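Local structure of putative lipoprotein YcdA (4R4G) at residues V102-P114 against S124-L137. The protein is a putative membrane-anchored lipoprotein of unknown function, built from an N-terminal Ig-like domain and a C-terminal domain joined by a kinked helix. Residues are numbered along the deposited sequence; the frame is centred on the assembly and turned at random. Where two conformers were deposited one is given.
Sequences VDKGKQYELNYTP and SVTFKIDGKDKKIL
Tyr108, Leu110 and Tyr112 pair with Ile129, Phe127 and Val125 in an antiparallel beta ladder of the Ig-like domain. Strand 107-112 is an inner strand of its sheet, with 62-66 along its other side. Strand 125-130 is an edge strand of this sheet within the chain.

Backbone bonds carry the ladder. Tyr108-Ile129, Leu110-Phe127 and Tyr112-Val125 are the hydrogen-bonded pairs, each joined in both directions. Phe127 N reaches Leu110 O at 2.7 Å. Past the non-hydrogen-bonded pair of Gln107 and Asp130, Gly131 N donates to Lys106 O at 2.8 Å. Gly131 CA lies 3.7 Å from Tyr108 CE2.

Apolar side chains fill the inner face. Ile129 CG2 meets the edge of the Tyr108 ring, near its plane, at CD2 (3.7 Å). Ile129 CD1 reaches Leu110 CB at 4.2 Å. At the far end Val125 CG2 touches Tyr112 CB, while the tyrosine ring leads away to meet Phe62. Tyr112 and Val125 both touch Val17 of strand 16-25, in the domain's other sheet. The Tyr108 hydroxyl donates to Asp103 O and accepts from Lys106 N, which ties the ring to the loop before its own strand.

Gln107, Glu109 and Asn111 share the other face with Asp130, Lys128 and Thr126. Thr113 OG1 donates to Ser124 OG at 2.7 Å, and Ser124 OG is also bonded to Lys120 O. Where strand 125-130 ends, before helix 134-141, Gln107 of the neighbouring strand bends at chi2 (-48°) and lies alongside Asp130, pointing the same way. It shares Asp130 OD1 with Lys132 N, whose bond forms an Asx turn. The two donors approach OD1 from opposite faces of the carboxylate. Gln107 NE2 gives the 2.7 Å bond to Asp130 OD1, nearly straight at 171°, with OD1 in the amide plane.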
ATOM      1  N   VAL A 102       8.910  15.462  -7.369  1.00 63.67           N
ATOM      2  CA  VAL A 102      10.154  15.708  -6.626  1.00 63.61           C
ATOM      3  C   VAL A 102      10.832  14.417  -6.135  1.00 67.54           C
ATOM      4  O   VAL A 102      10.183  13.402  -5.878  1.00 66.00           O
ATOM      5  CB  VAL A 102       9.904  16.636  -5.387  1.00 66.94           C
ATOM      6  CG1 VAL A 102       9.507  18.041  -5.804  1.00 66.26           C
ATOM      7  CG2 VAL A 102       8.878  16.043  -4.404  1.00 66.21           C
ATOM      8  N   ASP A 103      12.143  14.519  -5.937  1.00 64.69           N
ATOM      9  CA  ASP A 103      13.012  13.541  -5.300  1.00 64.46           C
ATOM     10  C   ASP A 103      13.025  13.954  -3.812  1.00 70.42           C
ATOM     11  O   ASP A 103      13.338  15.102  -3.505  1.00 71.98           O
ATOM     12  CB  ASP A 103      14.405  13.554  -5.960  1.00 66.48           C
ATOM     13  CG  ASP A 103      14.392  13.159  -7.430  1.00 77.55           C
ATOM     14  OD1 ASP A 103      14.173  11.970  -7.719  1.00 81.22           O
ATOM     15  OD2 ASP A 103      14.657  14.034  -8.292  1.00 80.86           O
ATOM     16  N   LYS A 104      12.547  13.078  -2.917  1.00 67.31           N
ATOM     17  CA  LYS A 104      12.394  13.298  -1.463  1.00 67.01           C
ATOM     18  C   LYS A 104      13.642  13.917  -0.830  1.00 70.30           C
ATOM     19  O   LYS A 104      14.768  13.514  -1.153  1.00 68.77           O
ATOM     20  CB  LYS A 104      12.064  11.945  -0.766  1.00 68.70           C
ATOM     21  CG  LYS A 104      11.747  11.972   0.748  1.00 75.40           C
ATOM     22  CD  LYS A 104      11.847  10.543   1.340  1.00 90.23           C
ATOM     23  CE  LYS A 104      11.718  10.456   2.851  1.00104.89           C
ATOM     24  NZ  LYS A 104      11.836   9.057   3.361  1.00106.83           N
ATOM     25  N   GLY A 105      13.401  14.864   0.079  1.00 67.11           N
ATOM     26  CA  GLY A 105      14.411  15.517   0.899  1.00 68.55           C
ATOM     27  C   GLY A 105      15.355  16.465   0.196  1.00 73.79           C
ATOM     28  O   GLY A 105      16.510  16.578   0.609  1.00 76.72           O
ATOM     29  N   LYS A 106      14.882  17.197  -0.829  1.00 67.05           N
ATOM     30  CA  LYS A 106      15.772  18.140  -1.496  1.00 65.99           C
ATOM     31  C   LYS A 106      15.421  19.588  -1.107  1.00 66.49           C
ATOM     32  O   LYS A 106      14.586  19.811  -0.215  1.00 64.54           O
ATOM     33  CB  LYS A 106      15.771  17.934  -3.020  1.00 66.54           C
ATOM     34  CG  LYS A 106      16.250  16.547  -3.490  1.00 78.62           C
ATOM     35  CD  LYS A 106      17.681  16.137  -3.076  1.00 83.91           C
ATOM     36  CE  LYS A 106      18.099  14.781  -3.629  1.00 92.94           C
ATOM     37  NZ  LYS A 106      19.418  14.320  -3.085  1.00108.66           N
ATOM     38  N   GLN A 107      16.113  20.560  -1.719  1.00 61.81           N
ATOM     39  CA  GLN A 107      15.869  21.975  -1.451  1.00 61.41           C
ATOM     40  C   GLN A 107      15.000  22.538  -2.556  1.00 64.62           C
ATOM     41  O   GLN A 107      15.430  22.623  -3.707  1.00 64.16           O
ATOM     42  CB  GLN A 107      17.181  22.751  -1.280  1.00 64.07           C
ATOM     43  CG  GLN A 107      17.998  22.300  -0.061  1.00 68.27           C
ATOM     44  CD  GLN A 107      17.173  22.203   1.209  1.00 87.53           C
ATOM     45  OE1 GLN A 107      16.536  23.173   1.645  1.00 84.55           O
ATOM     46  NE2 GLN A 107      17.144  21.014   1.815  1.00 77.75           N
ATOM     47  N   TYR A 108      13.741  22.833  -2.226  1.00 60.98           N
ATOM     48  CA  TYR A 108      12.791  23.328  -3.212  1.00 59.41           C
ATOM     49  C   TYR A 108      12.640  24.837  -3.127  1.00 64.04           C
ATOM     50  O   TYR A 108      13.048  25.473  -2.150  1.00 65.81           O
ATOM     51  CB  TYR A 108      11.420  22.616  -3.101  1.00 59.94           C
ATOM     52  CG  TYR A 108      11.551  21.122  -2.858  1.00 61.80           C
ATOM     53  CD1 TYR A 108      12.090  20.278  -3.834  1.00 63.30           C
ATOM     54  CD2 TYR A 108      11.180  20.557  -1.640  1.00 62.64           C
ATOM     55  CE1 TYR A 108      12.265  18.915  -3.595  1.00 64.62           C
ATOM     56  CE2 TYR A 108      11.327  19.188  -1.401  1.00 63.20           C
ATOM     57  CZ  TYR A 108      11.871  18.372  -2.381  1.00 69.38           C
ATOM     58  OH  TYR A 108      12.036  17.033  -2.142  1.00 70.88           O
ATOM     59  N   GLU A 109      12.148  25.406  -4.227  1.00 58.19           N
ATOM     60  CA  GLU A 109      11.865  26.801  -4.388  1.00 56.38           C
ATOM     61  C   GLU A 109      10.580  26.908  -5.160  1.00 59.21           C
ATOM     62  O   GLU A 109      10.493  26.407  -6.276  1.00 58.31           O
ATOM     63  CB  GLU A 109      13.014  27.535  -5.061  1.00 58.03           C
ATOM     64  CG  GLU A 109      12.737  29.022  -5.221  1.00 73.84           C
ATOM     65  CD  GLU A 109      13.900  29.902  -5.630  1.00 95.21           C
ATOM     66  OE1 GLU A 109      14.754  30.205  -4.761  1.00 86.74           O
ATOM     67  OE2 GLU A 109      13.906  30.358  -6.797  1.00 89.82           O
ATOM     68  N   LEU A 110       9.551  27.493  -4.524  1.00 55.82           N
ATOM     69  CA  LEU A 110       8.255  27.727  -5.126  1.00 54.96           C
ATOM     70  C   LEU A 110       8.208  29.165  -5.574  1.00 60.86           C
ATOM     71  O   LEU A 110       8.482  30.050  -4.762  1.00 63.38           O
ATOM     72  CB  LEU A 110       7.121  27.415  -4.131  1.00 55.48           C
ATOM     73  CG  LEU A 110       5.684  27.588  -4.639  1.00 59.21           C
ATOM     74  CD1 LEU A 110       5.271  26.430  -5.491  1.00 57.49           C
ATOM     75  CD2 LEU A 110       4.718  27.698  -3.489  1.00 62.68           C
ATOM     76  N   ASN A 111       7.896  29.400  -6.868  1.00 55.42           N
ATOM     77  CA  ASN A 111       7.774  30.760  -7.412  0.50 54.55           C
ATOM     78  C   ASN A 111       6.357  30.980  -7.870  1.00 58.98           C
ATOM     79  O   ASN A 111       5.741  30.074  -8.423  1.00 58.51           O
ATOM     80  CB  ASN A 111       8.766  31.065  -8.558  0.50 51.65           C
ATOM     81  CG  ASN A 111       8.711  32.520  -9.063  0.50 64.72           C
ATOM     82  OD1 ASN A 111       9.134  33.470  -8.379  0.50 53.67           O
ATOM     83  ND2 ASN A 111       8.159  32.737 -10.260  0.50 49.68           N
ATOM     84  N   TYR A 112       5.816  32.188  -7.587  1.00 57.33           N
ATOM     85  CA  TYR A 112       4.471  32.623  -7.968  1.00 57.39           C
ATOM     86  C   TYR A 112       4.587  33.871  -8.796  1.00 65.52           C
ATOM     87  O   TYR A 112       5.182  34.844  -8.330  1.00 65.62           O
ATOM     88  CB  TYR A 112       3.546  32.867  -6.770  1.00 58.18           C
ATOM     89  CG  TYR A 112       2.246  33.550  -7.163  1.00 59.93           C
ATOM     90  CD1 TYR A 112       1.309  32.905  -7.970  1.00 61.20           C
ATOM     91  CD2 TYR A 112       1.974  34.855  -6.766  1.00 62.20           C
ATOM     92  CE1 TYR A 112       0.104  33.523  -8.316  1.00 63.08           C
ATOM     93  CE2 TYR A 112       0.789  35.496  -7.137  1.00 64.55           C
ATOM     94  CZ  TYR A 112      -0.146  34.826  -7.911  1.00 72.01           C
ATOM     95  OH  TYR A 112      -1.306  35.471  -8.292  1.00 74.81           O
ATOM     96  N   THR A 113       4.027  33.843 -10.028  1.00 64.53           N
ATOM     97  CA  THR A 113       4.009  34.981 -10.940  1.00 65.04           C
ATOM     98  C   THR A 113       2.537  35.291 -11.213  1.00 71.27           C
ATOM     99  O   THR A 113       1.857  34.544 -11.931  1.00 70.65           O
ATOM    100  CB  THR A 113       4.879  34.752 -12.202  1.00 73.20           C
ATOM    101  OG1 THR A 113       6.255  34.674 -11.809  1.00 74.14           O
ATOM    102  CG2 THR A 113       4.734  35.876 -13.231  1.00 69.75           C
ATOM    103  N   PRO A 114       2.040  36.393 -10.605  1.00 70.87           N
ATOM    104  CA  PRO A 114       0.623  36.777 -10.788  1.00 73.32           C
ATOM    105  C   PRO A 114       0.275  37.111 -12.234  1.00 77.78           C
ATOM    106  O   PRO A 114       1.130  37.592 -12.978  1.00 75.07           O
ATOM    107  CB  PRO A 114       0.460  38.003  -9.885  1.00 76.01           C
ATOM    108  CG  PRO A 114       1.835  38.535  -9.717  1.00 78.59           C
ATOM    109  CD  PRO A 114       2.740  37.342  -9.716  1.00 72.36           C
ATOM    110  N   SER A 124       6.414  39.234  -8.727  1.00 67.99           N
ATOM    111  CA  SER A 124       6.584  37.819  -8.330  1.00 65.37           C
ATOM    112  C   SER A 124       7.072  37.607  -6.887  1.00 69.75           C
ATOM    113  O   SER A 124       7.665  38.503  -6.307  1.00 70.27           O
ATOM    114  CB  SER A 124       7.569  37.130  -9.266  1.00 64.71           C
ATOM    115  OG  SER A 124       7.037  36.964 -10.569  1.00 68.23           O
ATOM    116  N   VAL A 125       6.804  36.418  -6.307  1.00 67.13           N
ATOM    117  CA  VAL A 125       7.279  36.030  -4.969  1.00 68.58           C
ATOM    118  C   VAL A 125       7.834  34.624  -5.056  1.00 69.85           C
ATOM    119  O   VAL A 125       7.304  33.788  -5.791  1.00 69.06           O
ATOM    120  CB  VAL A 125       6.314  36.177  -3.757  1.00 74.95           C
ATOM    121  CG1 VAL A 125       6.126  37.630  -3.352  1.00 75.95           C
ATOM    122  CG2 VAL A 125       4.984  35.470  -3.986  1.00 75.21           C
ATOM    123  N   THR A 126       8.899  34.379  -4.294  1.00 64.17           N
ATOM    124  CA  THR A 126       9.619  33.134  -4.281  1.00 63.07           C
ATOM    125  C   THR A 126       9.774  32.616  -2.823  1.00 68.49           C
ATOM    126  O   THR A 126      10.142  33.376  -1.940  1.00 70.66           O
ATOM    127  CB  THR A 126      10.959  33.316  -5.040  1.00 75.74           C
ATOM    128  OG1 THR A 126      11.713  32.117  -4.946  1.00 83.31           O
ATOM    129  CG2 THR A 126      11.821  34.459  -4.505  1.00 81.04           C
ATOM    130  N   PHE A 127       9.514  31.324  -2.587  1.00 63.67           N
ATOM    131  CA  PHE A 127       9.669  30.694  -1.267  1.00 65.19           C
ATOM    132  C   PHE A 127      10.642  29.527  -1.314  1.00 68.25           C
ATOM    133  O   PHE A 127      10.635  28.762  -2.269  1.00 66.16           O
ATOM    134  CB  PHE A 127       8.331  30.164  -0.718  1.00 67.50           C
ATOM    135  CG  PHE A 127       7.188  31.147  -0.686  1.00 71.13           C
ATOM    136  CD1 PHE A 127       6.394  31.355  -1.812  1.00 73.49           C
ATOM    137  CD2 PHE A 127       6.855  31.812   0.488  1.00 76.99           C
ATOM    138  CE1 PHE A 127       5.322  32.254  -1.778  1.00 76.40           C
ATOM    139  CE2 PHE A 127       5.784  32.721   0.520  1.00 81.60           C
ATOM    140  CZ  PHE A 127       5.024  32.936  -0.614  1.00 78.22           C
ATOM    141  N   LYS A 128      11.433  29.355  -0.259  1.00 65.68           N
ATOM    142  CA  LYS A 128      12.312  28.207  -0.130  1.00 64.18           C
ATOM    143  C   LYS A 128      11.619  27.200   0.766  1.00 69.95           C
ATOM    144  O   LYS A 128      10.968  27.581   1.750  1.00 71.75           O
ATOM    145  CB  LYS A 128      13.687  28.599   0.410  1.00 66.90           C
ATOM    146  CG  LYS A 128      14.437  29.539  -0.521  1.00 61.24           C
ATOM    147  CD  LYS A 128      15.813  29.823  -0.033  1.00 60.74           C
ATOM    148  CE  LYS A 128      16.570  30.770  -0.943  1.00 69.90           C
ATOM    149  NZ  LYS A 128      17.855  31.180  -0.304  1.00 77.01           N
ATOM    150  N   ILE A 129      11.666  25.917   0.360  1.00 64.59           N
ATOM    151  CA  ILE A 129      11.088  24.786   1.081  1.00 63.38           C
ATOM    152  C   ILE A 129      12.213  23.789   1.384  1.00 72.01           C
ATOM    153  O   ILE A 129      12.856  23.304   0.447  1.00 70.53           O
ATOM    154  CB  ILE A 129       9.949  24.149   0.256  1.00 62.10           C
ATOM    155  CG1 ILE A 129       8.758  25.118   0.110  1.00 60.57           C
ATOM    156  CG2 ILE A 129       9.534  22.802   0.834  1.00 60.42           C
ATOM    157  CD1 ILE A 129       7.724  24.749  -0.969  1.00 54.85           C
ATOM    158  N   ASP A 130      12.484  23.522   2.677  1.00 73.23           N
ATOM    159  CA  ASP A 130      13.494  22.529   3.045  1.00 74.85           C
ATOM    160  C   ASP A 130      12.837  21.151   3.091  1.00 77.83           C
ATOM    161  O   ASP A 130      12.021  20.890   3.969  1.00 77.45           O
ATOM    162  CB  ASP A 130      14.180  22.858   4.381  1.00 80.23           C
ATOM    163  CG  ASP A 130      15.219  21.835   4.822  1.00 92.37           C
ATOM    164  OD1 ASP A 130      15.531  20.916   4.028  1.00 89.56           O
ATOM    165  OD2 ASP A 130      15.733  21.961   5.954  1.00105.15           O
ATOM    166  N   GLY A 131      13.189  20.295   2.141  1.00 74.07           N
ATOM    167  CA  GLY A 131      12.634  18.953   2.061  1.00 73.91           C
ATOM    168  C   GLY A 131      13.153  18.021   3.135  1.00 83.50           C
ATOM    169  O   GLY A 131      12.532  16.986   3.405  1.00 83.58           O
ATOM    170  N   LYS A 132      14.323  18.372   3.734  1.00 83.63           N
ATOM    171  CA  LYS A 132      14.974  17.616   4.806  1.00 85.85           C
ATOM    172  C   LYS A 132      14.435  18.056   6.187  1.00 93.94           C
ATOM    173  O   LYS A 132      14.930  17.571   7.203  1.00 97.48           O
ATOM    174  CB  LYS A 132      16.514  17.734   4.735  1.00 89.23           C
ATOM    175  CG  LYS A 132      17.167  16.566   3.997  1.00 97.26           C
ATOM    176  CD  LYS A 132      18.620  16.359   4.416  1.00113.40           C
ATOM    177  CE  LYS A 132      19.006  14.890   4.497  1.00129.86           C
ATOM    178  NZ  LYS A 132      20.261  14.671   5.284  1.00138.45           N
ATOM    179  N   ASP A 133      13.406  18.939   6.222  1.00 90.15           N
ATOM    180  CA  ASP A 133      12.744  19.388   7.452  1.00 92.88           C
ATOM    181  C   ASP A 133      12.005  18.209   8.031  1.00 99.42           C
ATOM    182  O   ASP A 133      11.291  17.521   7.295  1.00 96.96           O
ATOM    183  CB  ASP A 133      11.789  20.558   7.166  1.00 94.32           C
ATOM    184  CG  ASP A 133      10.990  21.058   8.353  1.00108.23           C
ATOM    185  OD1 ASP A 133      10.127  20.302   8.847  1.00109.57           O
ATOM    186  OD2 ASP A 133      11.156  22.246   8.724  1.00113.21           O
ATOM    187  N   LYS A 134      12.200  17.961   9.340  1.00100.31           N
ATOM    188  CA  LYS A 134      11.646  16.818  10.080  1.00100.89           C
ATOM    189  C   LYS A 134      10.130  16.682   9.882  1.00100.49           C
ATOM    190  O   LYS A 134       9.684  15.606   9.476  1.00 97.61           O
ATOM    191  CB  LYS A 134      11.999  16.903  11.580  1.00108.66           C
ATOM    192  CG  LYS A 134      13.491  16.701  11.899  1.00126.80           C
ATOM    193  CD  LYS A 134      13.819  15.276  12.378  1.00133.58           C
ATOM    194  CE  LYS A 134      15.224  15.145  12.944  1.00142.94           C
ATOM    195  NZ  LYS A 134      15.404  15.875  14.233  1.00150.90           N
ATOM    196  N   LYS A 135       9.358  17.779  10.103  1.00 96.24           N
ATOM    197  CA  LYS A 135       7.896  17.815   9.935  1.00 94.50           C
ATOM    198  C   LYS A 135       7.485  17.286   8.532  1.00 95.25           C
ATOM    199  O   LYS A 135       6.732  16.305   8.425  1.00 93.91           O
ATOM    200  CB  LYS A 135       7.343  19.240  10.150  1.00 97.80           C
ATOM    201  CG  LYS A 135       7.869  19.998  11.385  1.00116.50           C
ATOM    202  CD  LYS A 135       7.427  21.476  11.351  1.00129.73           C
ATOM    203  CE  LYS A 135       7.709  22.275  12.610  1.00144.82           C
ATOM    204  NZ  LYS A 135       7.240  23.692  12.494  1.00150.97           N
ATOM    205  N   ILE A 136       8.043  17.905   7.468  1.00 89.37           N
ATOM    206  CA  ILE A 136       7.776  17.568   6.063  1.00 85.16           C
ATOM    207  C   ILE A 136       8.145  16.105   5.773  1.00 87.27           C
ATOM    208  O   ILE A 136       7.395  15.440   5.061  1.00 85.06           O
ATOM    209  CB  ILE A 136       8.476  18.551   5.076  1.00 85.94           C
ATOM    210  CG1 ILE A 136       8.075  20.004   5.400  1.00 87.53           C
ATOM    211  CG2 ILE A 136       8.161  18.205   3.610  1.00 81.76           C
ATOM    212  CD1 ILE A 136       8.913  21.106   4.738  1.00 92.93           C
ATOM    213  N   LEU A 137       9.272  15.615   6.326  1.00 84.63           N
ATOM    214  CA  LEU A 137       9.759  14.239   6.136  1.00 83.58           C
ATOM    215  C   LEU A 137       8.836  13.190   6.792  1.00 88.01           C
ATOM    216  O   LEU A 137       8.775  12.045   6.328  1.00 85.37           O
ATOM    217  CB  LEU A 137      11.177  14.093   6.710  1.00 85.29           C
ATOM    218  CG  LEU A 137      12.338  14.535   5.837  1.00 88.50           C
ATOM    219  CD1 LEU A 137      13.588  14.583   6.641  1.00 91.03           C
ATOM    220  CD2 LEU A 137      12.557  13.573   4.690  1.00 88.58           C
TER